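Local coordinates for protein isomaltose glucohydrolase (PDB 5Z3E) that hydrolyses the alpha-1,6-glucosidic linkage of isomaltose from the non-reducing end, releasing beta-D-glucose and D-glucose inside the cell, at residues A42-T50 with T80-D89; A93-L104 with Y153-H163. The protein carries 1 engineered substitution. All blocks are in the same frame, centred on the assembly; numbering follows the deposited sequence. Where two conformers were deposited one is given.

Interaction 1: residues A42-T50 with T80-D89; sequences ARHSHAVIT and TAEGISRYGD
Ala-42 and Arg-43 meet the ring of Tyr-87 where two helices of the (alpha/alpha)6 barrel of glycoside hydrolase family 15 pack, their directions 124° apart. The carbonyl O of Ala-42 lies 3.8 Å from Tyr-87 CE1. Arg-43 CA lies near Tyr-87 OH, while its guanidinium group turns to Glu-40 and a bound citrate, probably from the crystallisation liquor. His-46 carries the polar part of the contact. Its CG is anti to the backbone N (chi1 169°), which puts one imidazole face against the rim of Tyr-87, CE2 lying 3.4 Å from His-46 CG. The planes are 8° apart, but slid so that the rings barely overlap. His-46 CB sits over the tyrosine face, 3.7 Å from the ring centroid, a CH-pi contact. His-46 NE2 donates a nearly straight 2.7 Å bond to Asp-89 OD2, which lies in the imidazole plane and uses its anti lone pair. Asp-89 N bonds back to Ile-84 O in the Schellman motif that ends helix 74-87, with Gly-88 at C-prime and positive phi. The Asp-89 side chain grips the histidine and also N-caps the next helix. The CG2 methyl of Ile-49 meets the CD1 end of Ile-84 at 3.6 Å and Thr-80 CG2 at 3.5 Å. Thr-50 finishes the segment: its OG1 bonds back to His-46 O at 2.9 Å, and its CG2 lies 3.6 Å from Asp-89 OD2.

Interaction 2: residues A93-L104 with Y153-H163; sequences AGRFHDWVDGVL and YGMWLWSVVTH
Trp-156 presents one indole face to Val-100, whose CG1 stands 3.4 Å from the centroid of the five-membered ring, almost on its normal. CG of Trp-156 is anti to the backbone N (chi1 -178°), and the indole reaches in among Phe-96, His-97, Val-100 and Leu-104 as a knob into a hole. Leu-104 CD1 comes in obliquely near Trp-156 CZ3, at 3.6 Å, on the same side as Val-100; Val-160 CG1 is over the opposite face. The second leucine methyl, CD2, touches the edge of the Tyr-153 ring. His-97 is the answering knob, set among Trp-156, Ser-159, Val-160 and His-163. Its ND1 accepts a hydrogen bond from Trp-156 NE1 at 2.9 Å. The bond is bent, 141° at the hydrogen, in plane for the imidazole but tilted from the indole. Val-160 CG2 lies over one imidazole face and Phe-96 CD2 over the other. Ala-93 CB rests on the face of His-163, 3.7 Å from CE1. A leucine in place of Trp-156 would probably leave His-97 ND1 without its donor and open a gap beside Val-100 and Leu-104. The contact is wholly buried. With ND1 as acceptor, His-97 is probably neutral, with its proton on NE2.

From the N terminus, helix 32-52 runs first, and interaction 1 brings helix 74-87 back against it, closing a loop of 29 residues. Helix 90-105 then follows almost at once. Interaction 2 pairs it with helix 151-167 across a longer loop of 48 residues. The two closures are in series and neither nest nor cross. They still touch through space, the centres of interaction 1 and interaction 2 lying about 15 Å apart. Ser-85 OG and His-163 ND1, 2.7 Å apart, form a probable hydrogen bond. Ala-81 packs on Phe-96, and Glu-82 on Trp-158 and Thr-162. Helix 74-87 thus meets the other three helices and joins both contacts within the helical catalytic domain.

Interaction 1: residues A42-T50 with T80-D89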
loop_
_atom_site.group_PDB
_atom_site.type_symbol
_atom_site.label_atom_id
_atom_site.label_comp_id
_atom_site.label_asym_id
_atom_site.label_seq_id
_atom_site.Cartn_x
_atom_site.Cartn_y
_atom_site.Cartn_z
ATOM N N ALA A 42 2.755 -9.106 17.581
ATOM C CA ALA A 42 2.695 -7.646 17.464
ATOM C C ALA A 42 3.980 -7.019 17.986
ATOM O O ALA A 42 4.551 -6.131 17.343
ATOM C CB ALA A 42 1.474 -7.095 18.178
ATOM N N ARG A 43 4.440 -7.438 19.162
ATOM C CA ARG A 43 5.677 -6.905 19.723
ATOM C C ARG A 43 6.826 -7.172 18.772
ATOM O O ARG A 43 7.634 -6.292 18.485
ATOM C CB ARG A 43 5.933 -7.567 21.113
ATOM C CG ARG A 43 7.083 -7.015 21.798
ATOM C CD ARG A 43 7.705 -8.044 22.755
ATOM N NE ARG A 43 8.242 -9.220 22.046
ATOM C CZ ARG A 43 9.299 -9.215 21.215
ATOM N NH1 ARG A 43 10.030 -8.135 21.026
ATOM N NH2 ARG A 43 9.642 -10.333 20.596
ATOM N N HIS A 44 6.927 -8.402 18.263
ATOM C CA HIS A 44 7.978 -8.740 17.335
ATOM C C HIS A 44 7.880 -7.922 16.055
ATOM O O HIS A 44 8.904 -7.526 15.501
ATOM C CB HIS A 44 7.955 -10.241 17.004
ATOM C CG HIS A 44 8.942 -10.638 15.968
ATOM N ND1 HIS A 44 10.309 -10.668 16.206
ATOM C CD2 HIS A 44 8.785 -10.942 14.658
ATOM C CE1 HIS A 44 10.933 -10.993 15.093
ATOM N NE2 HIS A 44 10.039 -11.175 14.144
ATOM N N SER A 45 6.664 -7.673 15.578
ATOM C CA SER A 45 6.482 -6.876 14.377
ATOM C C SER A 45 7.052 -5.479 14.558
ATOM O O SER A 45 7.736 -4.950 13.676
ATOM C CB SER A 45 5.007 -6.800 14.007
ATOM O OG SER A 45 4.513 -8.052 13.528
ATOM N N HIS A 46 6.730 -4.833 15.671
ATOM C CA HIS A 46 7.314 -3.536 15.953
ATOM C C HIS A 46 8.829 -3.615 16.010
ATOM O O HIS A 46 9.542 -2.762 15.458
ATOM C CB HIS A 46 6.754 -2.978 17.250
ATOM C CG HIS A 46 7.509 -1.780 17.730
ATOM N ND1 HIS A 46 8.473 -1.851 18.682
ATOM C CD2 HIS A 46 7.457 -0.479 17.351
ATOM C CE1 HIS A 46 8.994 -0.649 18.855
ATOM N NE2 HIS A 46 8.388 0.207 18.073
ATOM N N ALA A 47 9.371 -4.642 16.675
ATOM C CA ALA A 47 10.800 -4.768 16.832
ATOM C C ALA A 47 11.506 -4.975 15.509
ATOM O O ALA A 47 12.546 -4.362 15.267
ATOM C CB ALA A 47 11.130 -5.905 17.808
ATOM N N VAL A 48 10.985 -5.822 14.648
ATOM C CA VAL A 48 11.696 -6.124 13.435
ATOM C C VAL A 48 11.629 -4.934 12.451
ATOM O O VAL A 48 12.591 -4.663 11.742
ATOM C CB VAL A 48 11.253 -7.488 12.868
ATOM C CG1 VAL A 48 9.879 -7.377 12.259
ATOM C CG2 VAL A 48 12.219 -8.018 11.849
ATOM N N ILE A 49 10.523 -4.193 12.448
ATOM C CA ILE A 49 10.433 -3.006 11.608
ATOM C C ILE A 49 11.431 -1.953 12.074
ATOM O O ILE A 49 12.186 -1.372 11.284
ATOM C CB ILE A 49 8.992 -2.449 11.601
ATOM C CG1 ILE A 49 8.049 -3.364 10.813
ATOM C CG2 ILE A 49 8.974 -1.039 11.041
ATOM C CD1 ILE A 49 6.584 -3.124 11.078
ATOM N N THR A 50 11.449 -1.685 13.368
ATOM C CA THR A 50 12.302 -0.608 13.874
ATOM C C THR A 50 13.761 -0.991 13.860
ATOM O O THR A 50 14.615 -0.128 13.645
ATOM C CB THR A 50 11.845 -0.096 15.244
ATOM O OG1 THR A 50 11.854 -1.166 16.198
ATOM C CG2 THR A 50 10.482 0.537 15.178
ATOM N N THR A 80 3.730 0.294 6.371
ATOM C CA THR A 80 4.580 0.000 7.507
ATOM C C THR A 80 4.482 1.114 8.532
ATOM O O THR A 80 4.289 0.876 9.730
ATOM C CB THR A 80 6.033 -0.260 7.054
ATOM O OG1 THR A 80 6.071 -1.391 6.175
ATOM C CG2 THR A 80 6.952 -0.546 8.200
ATOM N N ALA A 81 4.617 2.358 8.064
ATOM C CA ALA A 81 4.547 3.512 8.936
ATOM C C ALA A 81 3.216 3.631 9.645
ATOM O O ALA A 81 3.155 4.051 10.801
ATOM C CB ALA A 81 4.826 4.790 8.138
ATOM N N GLU A 82 2.116 3.294 8.960
ATOM C CA GLU A 82 0.798 3.334 9.582
ATOM C C GLU A 82 0.691 2.297 10.695
ATOM O O GLU A 82 0.141 2.594 11.759
ATOM C CB GLU A 82 -0.288 3.139 8.514
ATOM C CG GLU A 82 -1.694 2.989 9.057
ATOM C CD GLU A 82 -2.293 4.178 9.794
ATOM O OE1 GLU A 82 -1.643 5.233 9.945
ATOM O OE2 GLU A 82 -3.466 4.010 10.242
ATOM N N GLY A 83 1.195 1.092 10.472
ATOM C CA GLY A 83 1.215 0.108 11.551
ATOM C C GLY A 83 2.007 0.571 12.745
ATOM O O GLY A 83 1.588 0.411 13.890
ATOM N N ILE A 84 3.173 1.182 12.496
ATOM C CA ILE A 84 4.026 1.671 13.563
ATOM C C ILE A 84 3.372 2.836 14.310
ATOM O O ILE A 84 3.469 2.942 15.537
ATOM C CB ILE A 84 5.408 2.052 12.989
ATOM C CG1 ILE A 84 6.167 0.809 12.505
ATOM C CG2 ILE A 84 6.237 2.874 13.965
ATOM C CD1 ILE A 84 6.553 -0.181 13.614
ATOM N N SER A 85 2.712 3.724 13.572
ATOM C CA SER A 85 2.014 4.849 14.170
ATOM C C SER A 85 0.874 4.381 15.069
ATOM O O SER A 85 0.701 4.874 16.189
ATOM C CB SER A 85 1.483 5.766 13.065
ATOM O OG SER A 85 0.754 6.842 13.617
ATOM N N ARG A 86 0.112 3.391 14.611
ATOM C CA ARG A 86 -0.935 2.785 15.442
ATOM C C ARG A 86 -0.371 2.130 16.675
ATOM O O ARG A 86 -0.957 2.204 17.754
ATOM C CB ARG A 86 -1.730 1.774 14.619
ATOM C CG ARG A 86 -2.694 2.394 13.630
ATOM C CD ARG A 86 -3.249 1.360 12.691
ATOM N NE ARG A 86 -4.328 1.814 11.827
ATOM C CZ ARG A 86 -5.601 1.447 11.902
ATOM N NH1 ARG A 86 -6.035 0.686 12.884
ATOM N NH2 ARG A 86 -6.448 1.838 10.965
ATOM N N TYR A 87 0.780 1.471 16.540
ATOM C CA TYR A 87 1.442 0.837 17.667
ATOM C C TYR A 87 1.873 1.862 18.690
ATOM O O TYR A 87 1.984 1.531 19.874
ATOM C CB TYR A 87 2.652 0.037 17.172
ATOM C CG TYR A 87 3.262 -0.882 18.182
ATOM C CD1 TYR A 87 2.783 -2.173 18.321
ATOM C CD2 TYR A 87 4.322 -0.500 18.968
ATOM C CE1 TYR A 87 3.339 -3.051 19.223
ATOM C CE2 TYR A 87 4.884 -1.404 19.908
ATOM C CZ TYR A 87 4.375 -2.659 20.008
ATOM O OH TYR A 87 4.913 -3.577 20.928
ATOM N N GLY A 88 2.133 3.093 18.266
ATOM C CA GLY A 88 2.447 4.196 19.155
ATOM C C GLY A 88 3.879 4.669 19.098
ATOM O O GLY A 88 4.265 5.512 19.908
ATOM N N ASP A 89 4.671 4.164 18.150
ATOM C CA ASP A 89 6.071 4.575 18.051
ATOM C C ASP A 89 6.154 5.824 17.157
ATOM O O ASP A 89 6.409 5.775 15.957
ATOM C CB ASP A 89 6.960 3.447 17.569
ATOM C CG ASP A 89 8.426 3.744 17.693
ATOM O OD1 ASP A 89 8.819 4.924 17.766
ATOM O OD2 ASP A 89 9.214 2.761 17.715
#

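Interaction 2: residues A93-L104 with Y153-H163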
loop_
_atom_site.group_PDB
_atom_site.type_symbol
_atom_site.label_atom_id
_atom_site.label_comp_id
_atom_site.label_asym_id
_atom_site.label_seq_id
_atom_site.Cartn_x
_atom_site.Cartn_y
_atom_site.Cartn_z
ATOM N N ALA A 93 7.888 6.346 13.206
ATOM C CA ALA A 93 7.045 6.768 12.090
ATOM C C ALA A 93 7.461 8.149 11.601
ATOM O O ALA A 93 7.511 8.392 10.394
ATOM C CB ALA A 93 5.577 6.736 12.504
ATOM N N GLY A 94 7.729 9.063 12.521
ATOM C CA GLY A 94 8.139 10.397 12.132
ATOM C C GLY A 94 9.415 10.425 11.345
ATOM O O GLY A 94 9.571 11.261 10.442
ATOM N N ARG A 95 10.356 9.549 11.673
ATOM C CA ARG A 95 11.605 9.489 10.923
ATOM C C ARG A 95 11.374 8.983 9.494
ATOM O O ARG A 95 12.063 9.436 8.572
ATOM C CB ARG A 95 12.667 8.660 11.615
ATOM C CG ARG A 95 13.156 9.312 12.936
ATOM C CD ARG A 95 14.627 9.025 13.206
ATOM N NE ARG A 95 15.418 9.691 12.218
ATOM C CZ ARG A 95 16.575 9.110 11.661
ATOM N NH1 ARG A 95 17.193 9.751 10.738
ATOM N NH2 ARG A 95 17.014 7.914 12.094
ATOM N N PHE A 96 10.433 8.054 9.309
ATOM C CA PHE A 96 10.060 7.656 7.963
ATOM C C PHE A 96 9.484 8.845 7.191
ATOM O O PHE A 96 9.875 9.098 6.051
ATOM C CB PHE A 96 9.059 6.494 7.994
ATOM C CG PHE A 96 8.514 6.183 6.635
ATOM C CD1 PHE A 96 9.299 5.533 5.695
ATOM C CD2 PHE A 96 7.236 6.577 6.291
ATOM C CE1 PHE A 96 8.792 5.278 4.435
ATOM C CE2 PHE A 96 6.752 6.310 5.040
ATOM C CZ PHE A 96 7.526 5.667 4.122
ATOM N N HIS A 97 8.553 9.573 7.790
ATOM C CA HIS A 97 7.973 10.722 7.108
ATOM C C HIS A 97 9.020 11.778 6.832
ATOM O O HIS A 97 8.997 12.412 5.772
ATOM C CB HIS A 97 6.776 11.261 7.866
ATOM C CG HIS A 97 5.672 10.274 7.917
ATOM N ND1 HIS A 97 5.132 9.749 6.769
ATOM C CD2 HIS A 97 5.069 9.679 8.974
ATOM C CE1 HIS A 97 4.224 8.870 7.144
ATOM N NE2 HIS A 97 4.168 8.793 8.468
ATOM N N ASP A 98 9.960 11.979 7.767
ATOM C CA ASP A 98 11.073 12.889 7.491
ATOM C C ASP A 98 11.811 12.454 6.246
ATOM O O ASP A 98 12.148 13.277 5.382
ATOM C CB ASP A 98 12.060 12.894 8.666
ATOM C CG ASP A 98 11.611 13.653 9.894
ATOM O OD1 ASP A 98 10.652 14.473 9.813
ATOM O OD2 ASP A 98 12.255 13.437 10.950
ATOM N N TRP A 99 12.135 11.175 6.162
ATOM C CA TRP A 99 12.896 10.667 5.029
ATOM C C TRP A 99 12.145 10.915 3.733
ATOM O O TRP A 99 12.715 11.455 2.776
ATOM C CB TRP A 99 13.233 9.193 5.235
ATOM C CG TRP A 99 13.955 8.611 4.067
ATOM C CD1 TRP A 99 15.269 8.721 3.779
ATOM C CD2 TRP A 99 13.369 7.854 2.999
ATOM N NE1 TRP A 99 15.555 8.101 2.594
ATOM C CE2 TRP A 99 14.410 7.547 2.087
ATOM C CE3 TRP A 99 12.083 7.392 2.730
ATOM C CZ2 TRP A 99 14.178 6.825 0.939
ATOM C CZ3 TRP A 99 11.867 6.664 1.604
ATOM C CH2 TRP A 99 12.902 6.391 0.712
ATOM N N VAL A 100 10.873 10.529 3.679
ATOM C CA VAL A 100 10.099 10.708 2.461
ATOM C C VAL A 100 10.023 12.187 2.080
ATOM O O VAL A 100 10.214 12.562 0.924
ATOM C CB VAL A 100 8.674 10.129 2.581
ATOM C CG1 VAL A 100 7.899 10.413 1.313
ATOM C CG2 VAL A 100 8.683 8.637 2.890
ATOM N N ASP A 101 9.678 13.017 3.052
ATOM C CA ASP A 101 9.578 14.460 2.810
ATOM C C ASP A 101 10.868 14.980 2.185
ATOM O O ASP A 101 10.840 15.700 1.187
ATOM C CB ASP A 101 9.275 15.126 4.146
ATOM C CG ASP A 101 9.340 16.646 4.152
ATOM O OD1 ASP A 101 8.905 17.267 3.171
ATOM O OD2 ASP A 101 9.812 17.157 5.192
ATOM N N GLY A 102 12.010 14.642 2.770
ATOM C CA GLY A 102 13.259 15.141 2.228
ATOM C C GLY A 102 13.546 14.624 0.837
ATOM O O GLY A 102 14.078 15.355 -0.021
ATOM N N VAL A 103 13.226 13.371 0.577
ATOM C CA VAL A 103 13.393 12.798 -0.748
ATOM C C VAL A 103 12.545 13.555 -1.757
ATOM O O VAL A 103 13.011 13.840 -2.870
ATOM C CB VAL A 103 13.055 11.294 -0.697
ATOM C CG1 VAL A 103 12.850 10.711 -2.077
ATOM C CG2 VAL A 103 14.146 10.542 0.058
ATOM N N LEU A 104 11.295 13.858 -1.398
ATOM C CA LEU A 104 10.393 14.562 -2.290
ATOM C C LEU A 104 10.773 16.023 -2.482
ATOM O O LEU A 104 10.690 16.530 -3.603
ATOM C CB LEU A 104 8.939 14.453 -1.795
ATOM C CG LEU A 104 8.359 13.052 -1.896
ATOM C CD1 LEU A 104 6.979 13.059 -1.293
ATOM C CD2 LEU A 104 8.393 12.551 -3.299
ATOM N N TYR A 153 2.952 7.510 -4.075
ATOM C CA TYR A 153 2.829 8.905 -3.708
ATOM C C TYR A 153 1.477 9.184 -3.064
ATOM O O TYR A 153 1.382 9.964 -2.117
ATOM C CB TYR A 153 3.077 9.803 -4.959
ATOM C CG TYR A 153 4.481 9.590 -5.500
ATOM C CD1 TYR A 153 5.579 10.169 -4.877
ATOM C CD2 TYR A 153 4.745 8.775 -6.577
ATOM C CE1 TYR A 153 6.869 9.897 -5.286
ATOM C CE2 TYR A 153 6.023 8.488 -6.986
ATOM C CZ TYR A 153 7.110 9.032 -6.320
ATOM O OH TYR A 153 8.415 8.766 -6.634
ATOM N N GLY A 154 0.416 8.550 -3.578
ATOM C CA GLY A 154 -0.894 8.678 -2.956
ATOM C C GLY A 154 -0.928 8.055 -1.573
ATOM O O GLY A 154 -1.487 8.622 -0.625
ATOM N N MET A 155 -0.341 6.867 -1.433
ATOM C CA MET A 155 -0.283 6.222 -0.135
ATOM C C MET A 155 0.454 7.078 0.866
ATOM O O MET A 155 0.052 7.161 2.031
ATOM C CB MET A 155 0.356 4.848 -0.240
ATOM C CG MET A 155 -0.385 3.929 -1.174
ATOM S SD MET A 155 0.066 2.241 -0.849
ATOM C CE MET A 155 -0.715 1.387 -2.209
ATOM N N TRP A 156 1.552 7.719 0.456
ATOM C CA TRP A 156 2.307 8.497 1.422
ATOM C C TRP A 156 1.468 9.654 1.953
ATOM O O TRP A 156 1.443 9.919 3.156
ATOM C CB TRP A 156 3.624 9.018 0.848
ATOM C CG TRP A 156 4.356 9.774 1.924
ATOM C CD1 TRP A 156 4.772 9.265 3.104
ATOM C CD2 TRP A 156 4.613 11.180 1.994
ATOM N NE1 TRP A 156 5.306 10.234 3.899
ATOM C CE2 TRP A 156 5.210 11.428 3.248
ATOM C CE3 TRP A 156 4.409 12.257 1.117
ATOM C CZ2 TRP A 156 5.641 12.703 3.631
ATOM C CZ3 TRP A 156 4.832 13.511 1.515
ATOM C CH2 TRP A 156 5.443 13.723 2.759
ATOM N N LEU A 157 0.759 10.363 1.062
ATOM C CA LEU A 157 -0.107 11.443 1.515
ATOM C C LEU A 157 -1.113 10.942 2.541
ATOM O O LEU A 157 -1.333 11.568 3.587
ATOM C CB LEU A 157 -0.833 12.059 0.331
ATOM C CG LEU A 157 0.040 12.872 -0.626
ATOM C CD1 LEU A 157 -0.838 13.398 -1.754
ATOM C CD2 LEU A 157 0.754 14.025 0.068
ATOM N N TRP A 158 -1.780 9.825 2.243
ATOM C CA TRP A 158 -2.699 9.237 3.205
ATOM C C TRP A 158 -2.007 8.950 4.527
ATOM O O TRP A 158 -2.513 9.269 5.613
ATOM C CB TRP A 158 -3.327 7.958 2.610
ATOM C CG TRP A 158 -3.913 7.037 3.631
ATOM C CD1 TRP A 158 -5.084 7.178 4.319
ATOM C CD2 TRP A 158 -3.283 5.851 4.162
ATOM N NE1 TRP A 158 -5.221 6.148 5.223
ATOM C CE2 TRP A 158 -4.135 5.331 5.142
ATOM C CE3 TRP A 158 -2.108 5.166 3.865
ATOM C CZ2 TRP A 158 -3.829 4.148 5.852
ATOM C CZ3 TRP A 158 -1.803 4.005 4.542
ATOM C CH2 TRP A 158 -2.671 3.513 5.518
ATOM N N SER A 159 -0.838 8.330 4.466
ATOM C CA SER A 159 -0.127 7.908 5.662
ATOM C C SER A 159 0.278 9.088 6.542
ATOM O O SER A 159 0.092 9.065 7.766
ATOM C CB SER A 159 1.080 7.073 5.260
ATOM O OG SER A 159 1.912 6.761 6.336
ATOM N N VAL A 160 0.877 10.106 5.947
ATOM C CA VAL A 160 1.395 11.212 6.751
ATOM C C VAL A 160 0.256 12.005 7.376
ATOM O O VAL A 160 0.337 12.398 8.541
ATOM C CB VAL A 160 2.401 12.079 5.940
ATOM C CG1 VAL A 160 1.754 12.897 4.838
ATOM C CG2 VAL A 160 3.185 12.973 6.882
ATOM N N VAL A 161 -0.832 12.228 6.635
ATOM C CA VAL A 161 -1.983 12.928 7.197
ATOM C C VAL A 161 -2.571 12.126 8.341
ATOM O O VAL A 161 -2.914 12.673 9.401
ATOM C CB VAL A 161 -3.022 13.206 6.102
ATOM C CG1 VAL A 161 -4.332 13.709 6.709
ATOM C CG2 VAL A 161 -2.493 14.227 5.107
ATOM N N THR A 162 -2.723 10.825 8.149
ATOM C CA THR A 162 -3.334 9.964 9.167
ATOM C C THR A 162 -2.488 9.953 10.430
ATOM O O THR A 162 -3.012 10.028 11.557
ATOM C CB THR A 162 -3.539 8.548 8.607
ATOM O OG1 THR A 162 -4.397 8.618 7.476
ATOM C CG2 THR A 162 -4.173 7.619 9.618
ATOM N N HIS A 163 -1.169 9.864 10.278
ATOM C CA HIS A 163 -0.247 9.893 11.407
ATOM C C HIS A 163 -0.338 11.204 12.176
ATOM O O HIS A 163 -0.408 11.221 13.401
ATOM C CB HIS A 163 1.163 9.664 10.871
ATOM C CG HIS A 163 2.228 9.815 11.896
ATOM N ND1 HIS A 163 2.305 8.990 13.007
ATOM C CD2 HIS A 163 3.245 10.703 11.967
ATOM C CE1 HIS A 163 3.351 9.392 13.698
ATOM N NE2 HIS A 163 3.943 10.425 13.103
#